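Local coordinates for ABC transporter periplasmic peptide-binding protein (PDB 4QFL), which binds dipeptides in the periplasm, probably handing them to an ABC transporter for uptake, and holds Ala-Phe in this structure, at residues 247-250 with 251-254; 272-275 with 276-280; 316-319 with 320-323; 384-387 with 388-391. All blocks are in the same frame, centred on the assembly; numbering follows the deposited sequence.

Contact 1. Residues 247-250 with 251-254; sequences TPNG and TTRI
Arg253 folds back from the first turns of helix 250-258 and lays its guanidinium against the turn 247-250. At its edge, Arg253 NH1 gives a hydrogen bond to Thr247 O at 3.0 Å. The bond is nearly straight (165°) and lies in both the carbonyl plane and the guanidinium plane. A second, weak bond runs from the same NH1 to Pro248 O. Over one face of the group sits Gly250 CA, 3.3 Å above the plane, nearer its margin than its centre. A bend at chi3 (-61°) turns the end of the arginine chain back to these partners. The two threonines meet through methyl groups. Thr247 CG2 presses on Thr252 CG2 at 3.5 Å, a tight pair whose side chains cross at about a right angle. Thr247 OG1 is held by Lys256. Asn249 is the N-cap residue, and its backbone O accepts from Arg253 N at 3.2 Å. Arg253 NE and NH2 bond to Ala266 O and His267 O beyond the turn. A leucine in place of Arg253 would probably leave the carbonyls of Thr247, Ala266 and His267 without their donor, and the turn less firmly tied to the end of strand 264-266 and the residue after it. The buried cation is gripped by backbone carbonyls. Their dipoles would probably offset part of its charge, and the bonds tie the turn after strand 241-246 to the helix.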
loop_
_atom_site.group_PDB
_atom_site.type_symbol
_atom_site.label_atom_id
_atom_site.label_comp_id
_atom_site.label_asym_id
_atom_site.label_seq_id
_atom_site.Cartn_x
_atom_site.Cartn_y
_atom_site.Cartn_z
ATOM N N THR A 247 -11.304 9.277 11.990
ATOM C CA THR A 247 -12.427 8.573 12.596
ATOM C C THR A 247 -12.322 7.087 12.271
ATOM O O THR A 247 -12.813 6.638 11.235
ATOM C CB THR A 247 -13.761 9.085 12.037
ATOM O OG1 THR A 247 -13.790 10.513 12.083
ATOM C CG2 THR A 247 -14.918 8.538 12.840
ATOM N N PRO A 248 -11.683 6.314 13.161
ATOM C CA PRO A 248 -11.415 4.898 12.888
ATOM C C PRO A 248 -12.665 4.032 12.752
ATOM O O PRO A 248 -12.652 3.043 12.027
ATOM C CB PRO A 248 -10.604 4.460 14.101
ATOM C CG PRO A 248 -10.009 5.720 14.628
ATOM C CD PRO A 248 -11.039 6.767 14.403
ATOM N N ASN A 249 -13.731 4.377 13.452
ATOM C CA ASN A 249 -14.905 3.528 13.427
ATOM C C ASN A 249 -15.688 3.710 12.140
ATOM O O ASN A 249 -16.143 4.815 11.840
ATOM C CB ASN A 249 -15.794 3.794 14.637
ATOM C CG ASN A 249 -16.979 2.847 14.703
ATOM O OD1 ASN A 249 -16.821 1.647 14.929
ATOM N ND2 ASN A 249 -18.169 3.383 14.506
ATOM N N GLY A 250 -15.842 2.621 11.390
ATOM C CA GLY A 250 -16.491 2.645 10.088
ATOM C C GLY A 250 -17.900 3.219 10.067
ATOM O O GLY A 250 -18.238 4.043 9.226
ATOM N N THR A 251 -18.736 2.788 10.990
ATOM C CA THR A 251 -20.109 3.263 11.000
ATOM C C THR A 251 -20.199 4.743 11.374
ATOM O O THR A 251 -21.108 5.447 10.932
ATOM C CB THR A 251 -20.996 2.386 11.909
ATOM O OG1 THR A 251 -20.498 2.415 13.253
ATOM C CG2 THR A 251 -20.966 0.945 11.406
ATOM N N THR A 252 -19.252 5.221 12.170
ATOM C CA THR A 252 -19.201 6.635 12.510
ATOM C C THR A 252 -18.868 7.493 11.284
ATOM O O THR A 252 -19.355 8.615 11.150
ATOM C CB THR A 252 -18.176 6.907 13.631
ATOM O OG1 THR A 252 -18.505 6.111 14.769
ATOM C CG2 THR A 252 -18.176 8.374 14.041
ATOM N N ARG A 253 -18.030 6.971 10.393
ATOM C CA ARG A 253 -17.720 7.691 9.159
ATOM C C ARG A 253 -18.968 7.767 8.306
ATOM O O ARG A 253 -19.240 8.782 7.684
ATOM C CB ARG A 253 -16.567 7.035 8.403
ATOM C CG ARG A 253 -15.243 7.035 9.192
ATOM C CD ARG A 253 -14.032 6.840 8.277
ATOM N NE ARG A 253 -14.072 5.562 7.573
ATOM C CZ ARG A 253 -13.776 4.393 8.133
ATOM N NH1 ARG A 253 -13.412 4.335 9.404
ATOM N NH2 ARG A 253 -13.843 3.283 7.416
ATOM N N ILE A 254 -19.758 6.699 8.318
ATOM C CA ILE A 254 -21.049 6.710 7.646
ATOM C C ILE A 254 -21.951 7.765 8.282
ATOM O O ILE A 254 -22.542 8.588 7.588
ATOM C CB ILE A 254 -21.758 5.339 7.734
ATOM C CG1 ILE A 254 -20.914 4.256 7.080
ATOM C CG2 ILE A 254 -23.144 5.396 7.062
ATOM C CD1 ILE A 254 -20.830 4.382 5.608
#

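Contact 2. Residues 272-275 with 276-280; sequences QLSI and LAQRD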
loop_
_atom_site.group_PDB
_atom_site.type_symbol
_atom_site.label_atom_id
_atom_site.label_comp_id
_atom_site.label_asym_id
_atom_site.label_seq_id
_atom_site.Cartn_x
_atom_site.Cartn_y
_atom_site.Cartn_z
ATOM N N GLN A 272 -23.615 -0.536 5.209
ATOM C CA GLN A 272 -24.328 0.711 4.978
ATOM C C GLN A 272 -24.327 1.213 3.540
ATOM O O GLN A 272 -24.801 2.315 3.280
ATOM C CB GLN A 272 -23.829 1.803 5.924
ATOM C CG GLN A 272 -24.401 1.682 7.337
ATOM C CD GLN A 272 -23.693 0.627 8.155
ATOM O OE1 GLN A 272 -22.470 0.545 8.137
ATOM N NE2 GLN A 272 -24.456 -0.194 8.868
ATOM N N LEU A 273 -23.816 0.424 2.598
ATOM C CA LEU A 273 -23.810 0.870 1.202
ATOM C C LEU A 273 -25.221 1.110 0.702
ATOM O O LEU A 273 -25.475 2.068 -0.016
ATOM C CB LEU A 273 -23.109 -0.129 0.286
ATOM C CG LEU A 273 -21.592 -0.164 0.413
ATOM C CD1 LEU A 273 -21.000 -1.207 -0.522
ATOM C CD2 LEU A 273 -21.034 1.210 0.135
ATOM N N SER A 274 -26.139 0.234 1.079
ATOM C CA SER A 274 -27.529 0.375 0.655
ATOM C C SER A 274 -28.172 1.650 1.206
ATOM O O SER A 274 -28.951 2.311 0.528
ATOM C CB SER A 274 -28.336 -0.852 1.070
ATOM O OG SER A 274 -29.719 -0.627 0.887
ATOM N N ILE A 275 -27.848 1.987 2.445
ATOM C CA ILE A 275 -28.312 3.236 3.026
ATOM C C ILE A 275 -27.855 4.417 2.166
ATOM O O ILE A 275 -28.669 5.258 1.769
ATOM C CB ILE A 275 -27.784 3.400 4.472
ATOM C CG1 ILE A 275 -28.514 2.441 5.420
ATOM C CG2 ILE A 275 -27.892 4.850 4.935
ATOM C CD1 ILE A 275 -28.026 0.989 5.329
ATOM N N LEU A 276 -26.556 4.470 1.875
ATOM C CA LEU A 276 -25.982 5.538 1.056
ATOM C C LEU A 276 -26.537 5.548 -0.379
ATOM O O LEU A 276 -26.816 6.610 -0.932
ATOM C CB LEU A 276 -24.448 5.438 1.056
ATOM C CG LEU A 276 -23.773 5.350 2.432
ATOM C CD1 LEU A 276 -22.276 5.281 2.280
ATOM C CD2 LEU A 276 -24.157 6.513 3.330
ATOM N N ALA A 277 -26.725 4.366 -0.966
ATOM C CA ALA A 277 -27.251 4.248 -2.335
ATOM C C ALA A 277 -28.643 4.874 -2.533
ATOM O O ALA A 277 -29.007 5.295 -3.634
ATOM C CB ALA A 277 -27.257 2.793 -2.783
ATOM N N GLN A 278 -29.420 4.942 -1.464
ATOM C CA GLN A 278 -30.751 5.528 -1.540
ATOM C C GLN A 278 -30.750 7.055 -1.435
ATOM O O GLN A 278 -31.669 7.710 -1.922
ATOM C CB GLN A 278 -31.640 4.915 -0.468
ATOM C CG GLN A 278 -31.790 3.409 -0.636
ATOM C CD GLN A 278 -32.619 2.777 0.463
ATOM O OE1 GLN A 278 -33.610 3.353 0.921
ATOM N NE2 GLN A 278 -32.211 1.585 0.904
ATOM N N ARG A 279 -29.712 7.617 -0.825
ATOM C CA ARG A 279 -29.619 9.067 -0.627
ATOM C C ARG A 279 -29.311 9.820 -1.927
ATOM O O ARG A 279 -28.296 9.581 -2.563
ATOM C CB ARG A 279 -28.557 9.403 0.429
ATOM C CG ARG A 279 -28.671 8.594 1.722
ATOM C CD ARG A 279 -29.885 9.022 2.545
ATOM N NE ARG A 279 -29.763 10.417 2.948
ATOM C CZ ARG A 279 -30.663 11.075 3.661
ATOM N NH1 ARG A 279 -31.774 10.468 4.066
ATOM N NH2 ARG A 279 -30.443 12.344 3.974
ATOM N N ASP A 280 -30.187 10.746 -2.300
ATOM C CA ASP A 280 -30.024 11.532 -3.522
ATOM C C ASP A 280 -28.797 12.439 -3.498
ATOM O O ASP A 280 -28.231 12.757 -4.541
ATOM C CB ASP A 280 -31.259 12.415 -3.751
ATOM C CG ASP A 280 -32.534 11.614 -3.947
ATOM O OD1 ASP A 280 -32.484 10.569 -4.642
ATOM O OD2 ASP A 280 -33.587 12.039 -3.408
#
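The torsions of Ser274 and Gln278 bring their ends together. Ser274 OG stands anti to its backbone N (chi1 169°), and the Gln278 chain runs extended beyond CG (chi2 177°). Gln278 therefore lies alongside the helix with its amide beside the serine hydroxyl. Gln278 NE2 gives Ser274 OG a weak hydrogen bond of 3.3 Å. On the way, Gln278 CG passes 3.3 Å from Ser274 O. One residue on, Arg279 CG likewise rests 3.3 Å from Ile275 O. The backbone of helix 273-278 carries the firmer bonds. Leu276 N bonds to Gln272 O at 3.1 Å. Ala277 N reaches Leu273 O at 2.8 Å. Further on, Gln278 N is shared between Ser274 O and Ile275 O, and both bonds are weak. Arg279 N then bonds to Leu276 O, three residues back, at 3.1 Å. Leu273 and Leu276 serve the inner face of this short helix. They pack on Val284 of strand 282-287 and on Phe509 and Ala511 of strand 500-513, and Leu276 also meets Ile254 and Leu258 of helix 250-258. The chemistry follows from this: leucines fasten the helix to the protein, while the exposed side carries Ser274 and Gln278 together with Ile275 and Ala277, and the weak Ser274-Gln278 bond probably competes with water.

Contact 3. Residues 316-319 with 320-323; sequences AIDI and EKIM
The Asp318 carboxylate is approached on one face by Lys321, whose backbone N meets OD1 from well above the plane (72° out of it). This is the N-cap of helix 319-325. The capping bond from Lys321 N to Asp318 OD1 measures 3.3 Å. Over the same face lies Lys321 CB, 3.4 Å from Asp318 CG. A water reaches OD1 from the other side, much closer to the carboxylate plane. Asp318 CG is anti to the backbone N (chi1 -165°), which carries the carboxylate forward over the first turn. Asp318 is also the centre of an inverse gamma turn, and its own N bonds to Asp399 of helix 389-401. An alanine here removes the side-chain acceptor, and Lys321 N would probably be left to its weak bond with the backbone carbonyl of that position, with the water losing a partner as well. Below the cap the contact is apolar. Ile317 CG2 crosses to Ile322 CD1 at 4.0 Å, and both side chains pack on helix 389-401. Ile319 and Met323 face strand 500-513. The cap is completed by the water, which donates to Asp318 OD1 at 3.1 Å and accepts from Glu320 N at 2.8 Å.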
loop_
_atom_site.group_PDB
_atom_site.type_symbol
_atom_site.label_atom_id
_atom_site.label_comp_id
_atom_site.label_asym_id
_atom_site.label_seq_id
_atom_site.Cartn_x
_atom_site.Cartn_y
_atom_site.Cartn_z
ATOM N N ALA A 316 -10.952 -26.054 5.528
ATOM C CA ALA A 316 -12.045 -25.927 6.480
ATOM C C ALA A 316 -12.855 -24.655 6.252
ATOM O O ALA A 316 -13.880 -24.439 6.902
ATOM C CB ALA A 316 -11.499 -25.946 7.884
ATOM N N ILE A 317 -12.395 -23.809 5.335
ATOM C CA ILE A 317 -12.944 -22.459 5.218
ATOM C C ILE A 317 -14.006 -22.314 4.142
ATOM O O ILE A 317 -13.752 -22.544 2.968
ATOM C CB ILE A 317 -11.836 -21.418 4.994
ATOM C CG1 ILE A 317 -10.749 -21.592 6.050
ATOM C CG2 ILE A 317 -12.411 -20.008 5.065
ATOM C CD1 ILE A 317 -11.275 -21.483 7.469
ATOM N N ASP A 318 -15.200 -21.923 4.565
ATOM C CA ASP A 318 -16.310 -21.727 3.647
ATOM C C ASP A 318 -16.127 -20.423 2.905
ATOM O O ASP A 318 -16.636 -19.387 3.328
ATOM C CB ASP A 318 -17.633 -21.689 4.412
ATOM C CG ASP A 318 -18.845 -21.850 3.501
ATOM O OD1 ASP A 318 -18.707 -21.680 2.267
ATOM O OD2 ASP A 318 -19.941 -22.151 4.021
ATOM N N ILE A 319 -15.401 -20.473 1.796
ATOM C CA ILE A 319 -15.079 -19.263 1.055
ATOM C C ILE A 319 -16.329 -18.622 0.463
ATOM O O ILE A 319 -16.423 -17.398 0.349
ATOM C CB ILE A 319 -14.042 -19.530 -0.062
ATOM C CG1 ILE A 319 -12.693 -19.867 0.553
ATOM C CG2 ILE A 319 -13.860 -18.297 -0.933
ATOM C CD1 ILE A 319 -12.192 -18.780 1.481
ATOM N N GLU A 320 -17.296 -19.450 0.089
ATOM C CA GLU A 320 -18.471 -18.934 -0.597
ATOM C C GLU A 320 -19.408 -18.197 0.352
ATOM O O GLU A 320 -20.170 -17.324 -0.064
ATOM C CB GLU A 320 -19.182 -20.050 -1.366
ATOM C CG GLU A 320 -18.449 -20.461 -2.647
ATOM C CD GLU A 320 -18.408 -19.339 -3.688
ATOM O OE1 GLU A 320 -19.387 -18.559 -3.759
ATOM O OE2 GLU A 320 -17.403 -19.231 -4.433
ATOM N N LYS A 321 -19.324 -18.532 1.632
ATOM C CA LYS A 321 -20.107 -17.860 2.658
ATOM C C LYS A 321 -19.484 -16.511 2.995
ATOM O O LYS A 321 -20.184 -15.566 3.366
ATOM C CB LYS A 321 -20.184 -18.727 3.914
ATOM C CG LYS A 321 -20.771 -18.028 5.135
ATOM C CD LYS A 321 -22.216 -17.653 4.909
ATOM C CE LYS A 321 -22.852 -17.157 6.183
ATOM N NZ LYS A 321 -24.295 -16.855 5.977
ATOM N N ILE A 322 -18.160 -16.437 2.875
ATOM C CA ILE A 322 -17.440 -15.182 3.056
ATOM C C ILE A 322 -17.718 -14.224 1.905
ATOM O O ILE A 322 -17.917 -13.026 2.121
ATOM C CB ILE A 322 -15.926 -15.412 3.210
ATOM C CG1 ILE A 322 -15.625 -15.971 4.607
ATOM C CG2 ILE A 322 -15.161 -14.108 2.992
ATOM C CD1 ILE A 322 -14.198 -16.393 4.803
ATOM N N MET A 323 -17.760 -14.755 0.687
ATOM C CA MET A 323 -18.059 -13.936 -0.494
ATOM C C MET A 323 -19.385 -13.197 -0.368
ATOM O O MET A 323 -19.587 -12.148 -0.977
ATOM C CB MET A 323 -18.037 -14.779 -1.768
ATOM C CG MET A 323 -16.663 -15.375 -2.083
ATOM S SD MET A 323 -15.278 -14.215 -1.874
ATOM C CE MET A 323 -15.506 -13.085 -3.235
HETATM O O HOH W 1 -16.743 -22.193 -0.034
#

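Contact 4. Residues 384-387 with 388-391; sequences IYNP and NARK. With PHE (phenylalanine), chain D.
Asn386 and Asn388 make the close part of this contact. Asn386 OD1 accepts from Asn388 N at 3.1 Å, with the donor tilted from the carbonyl plane, and so closes an Asx turn round Pro387. With chi1 near 180° (-170°), Asn386 CG points away from its own N and the amide swings over the start of helix 389-401. There its ND2 lies 3.9 Å from Ala389 CB, and both residues are buried. Asn388 is the N-cap: its OD1 accepts from Lys391 N at 3.0 Å in a nearly straight bond (171°), the donor standing above the amide plane. The other side is looser. Pro387 and Asn388 are partly exposed, and on this side a water links the two segments. It donates to Asn386 O at 2.8 Å and accepts from Ala389 N at 2.8 Å. The loop also serves the binding pocket. Tyr385 OH donates to O of the bound phenylalanine at 2.6 Å, a short bond, and that oxygen lies near the plane of the tyrosine ring, at its edge. The same ligand residue is held by Arg383, Gly50 and Thr48. The chemistry pairs two tasks. Asparagine amides take up Asn388 N and Lys391 N where the helix starts, and one water takes up Ala389 N. Tyrosine, a neutral donor, joins Arg383 in gripping the dipeptide's carboxylate end, and this pocket residue lies just ahead of a capped helix.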
loop_
_atom_site.group_PDB
_atom_site.type_symbol
_atom_site.label_atom_id
_atom_site.label_comp_id
_atom_site.label_asym_id
_atom_site.label_seq_id
_atom_site.Cartn_x
_atom_site.Cartn_y
_atom_site.Cartn_z
ATOM N N ILE A 384 -9.793 -2.113 0.941
ATOM C CA ILE A 384 -10.313 -2.526 -0.350
ATOM C C ILE A 384 -10.386 -4.041 -0.441
ATOM O O ILE A 384 -11.376 -4.595 -0.914
ATOM C CB ILE A 384 -9.429 -2.024 -1.484
ATOM C CG1 ILE A 384 -9.365 -0.501 -1.462
ATOM C CG2 ILE A 384 -9.959 -2.515 -2.829
ATOM C CD1 ILE A 384 -8.331 0.057 -2.403
ATOM N N TYR A 385 -9.332 -4.711 0.001
ATOM C CA TYR A 385 -9.249 -6.155 -0.155
ATOM C C TYR A 385 -10.018 -6.935 0.911
ATOM O O TYR A 385 -10.152 -8.145 0.816
ATOM C CB TYR A 385 -7.790 -6.595 -0.195
ATOM C CG TYR A 385 -6.944 -6.005 0.905
ATOM C CD1 TYR A 385 -6.870 -6.613 2.148
ATOM C CD2 TYR A 385 -6.223 -4.840 0.701
ATOM C CE1 TYR A 385 -6.097 -6.082 3.157
ATOM C CE2 TYR A 385 -5.449 -4.299 1.709
ATOM C CZ TYR A 385 -5.386 -4.927 2.933
ATOM O OH TYR A 385 -4.617 -4.401 3.941
ATOM N N ASN A 386 -10.525 -6.238 1.918
ATOM C CA ASN A 386 -11.275 -6.890 2.985
ATOM C C ASN A 386 -12.110 -5.908 3.800
ATOM O O ASN A 386 -11.606 -5.261 4.711
ATOM C CB ASN A 386 -10.348 -7.692 3.902
ATOM C CG ASN A 386 -11.113 -8.577 4.864
ATOM O OD1 ASN A 386 -12.288 -8.347 5.131
ATOM N ND2 ASN A 386 -10.449 -9.593 5.383
ATOM N N PRO A 387 -13.459 -5.814 3.414
ATOM C CA PRO A 387 -14.202 -4.769 4.146
ATOM C C PRO A 387 -14.626 -5.085 5.590
ATOM O O PRO A 387 -15.125 -4.201 6.273
ATOM C CB PRO A 387 -15.434 -4.523 3.272
ATOM C CG PRO A 387 -15.761 -5.849 2.721
ATOM C CD PRO A 387 -14.431 -6.428 2.372
ATOM N N ASN A 388 -14.428 -6.311 6.047
ATOM C CA ASN A 388 -14.753 -6.658 7.431
ATOM C C ASN A 388 -13.951 -7.848 7.949
ATOM O O ASN A 388 -14.466 -8.969 8.016
ATOM C CB ASN A 388 -16.257 -6.927 7.575
ATOM C CG ASN A 388 -16.735 -6.866 9.021
ATOM O OD1 ASN A 388 -15.941 -6.955 9.966
ATOM N ND2 ASN A 388 -18.039 -6.716 9.198
ATOM N N ALA A 389 -12.696 -7.603 8.320
ATOM C CA ALA A 389 -11.814 -8.681 8.755
ATOM C C ALA A 389 -12.378 -9.375 9.985
ATOM O O ALA A 389 -12.224 -10.582 10.145
ATOM C CB ALA A 389 -10.427 -8.146 9.042
ATOM N N ARG A 390 -13.045 -8.601 10.839
ATOM C CA ARG A 390 -13.643 -9.110 12.075
ATOM C C ARG A 390 -14.704 -10.138 11.758
ATOM O O ARG A 390 -14.675 -11.244 12.280
ATOM C CB ARG A 390 -14.311 -7.975 12.834
ATOM C CG ARG A 390 -13.702 -7.647 14.167
ATOM C CD ARG A 390 -14.123 -8.600 15.281
ATOM N NE ARG A 390 -13.465 -8.198 16.529
ATOM C CZ ARG A 390 -13.284 -8.978 17.592
ATOM N NH1 ARG A 390 -13.716 -10.233 17.593
ATOM N NH2 ARG A 390 -12.661 -8.496 18.659
ATOM N N LYS A 391 -15.666 -9.743 10.926
ATOM C CA LYS A 391 -16.728 -10.641 10.486
ATOM C C LYS A 391 -16.130 -11.875 9.821
ATOM O O LYS A 391 -16.558 -13.002 10.073
ATOM C CB LYS A 391 -17.646 -9.917 9.508
ATOM C CG LYS A 391 -18.747 -10.753 8.896
ATOM C CD LYS A 391 -19.819 -11.106 9.903
ATOM C CE LYS A 391 -21.088 -11.635 9.215
ATOM N NZ LYS A 391 -21.858 -12.637 10.041
HETATM N N PHE D . -0.844 -1.449 2.487
HETATM C CA PHE D . -1.808 -2.120 3.351
HETATM C C PHE D . -3.090 -1.321 3.408
HETATM O O PHE D . -4.175 -1.885 3.499
HETATM C CB PHE D . -1.254 -2.242 4.766
HETATM C CG PHE D . -0.151 -3.233 4.901
HETATM C CD1 PHE D . -0.275 -4.506 4.370
HETATM C CD2 PHE D . 1.008 -2.898 5.564
HETATM C CE1 PHE D . 0.729 -5.425 4.502
HETATM C CE2 PHE D . 2.019 -3.812 5.702
HETATM C CZ PHE D . 1.886 -5.078 5.168
HETATM O OXT PHE D . -3.061 -0.090 3.372
HETATM O O HOH W 2 -11.192 -5.374 7.445
#

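The four contacts follow one another along the chain; none nests in or crosses another. Contact 1 closes the turn from strand 241-246 into helix 250-258. Contact 2 lies within helix 273-278, ahead of strand 282-287. These two touch, Thr251 CG2 meeting Gln272 OE1 at 3.6 Å, and the two helices pack together beside the strands. Contact 3 closes the turn between helices 307-314 and 319-325. Contact 4 closes the loop from strand 373-378 into helix 389-401. Contacts 3 and 4 come within about 6 Å at their nearest atoms without touching, yet helix 389-401 joins them by covering Ile317 and Ile322. Only contact 4 reaches the bound dipeptide.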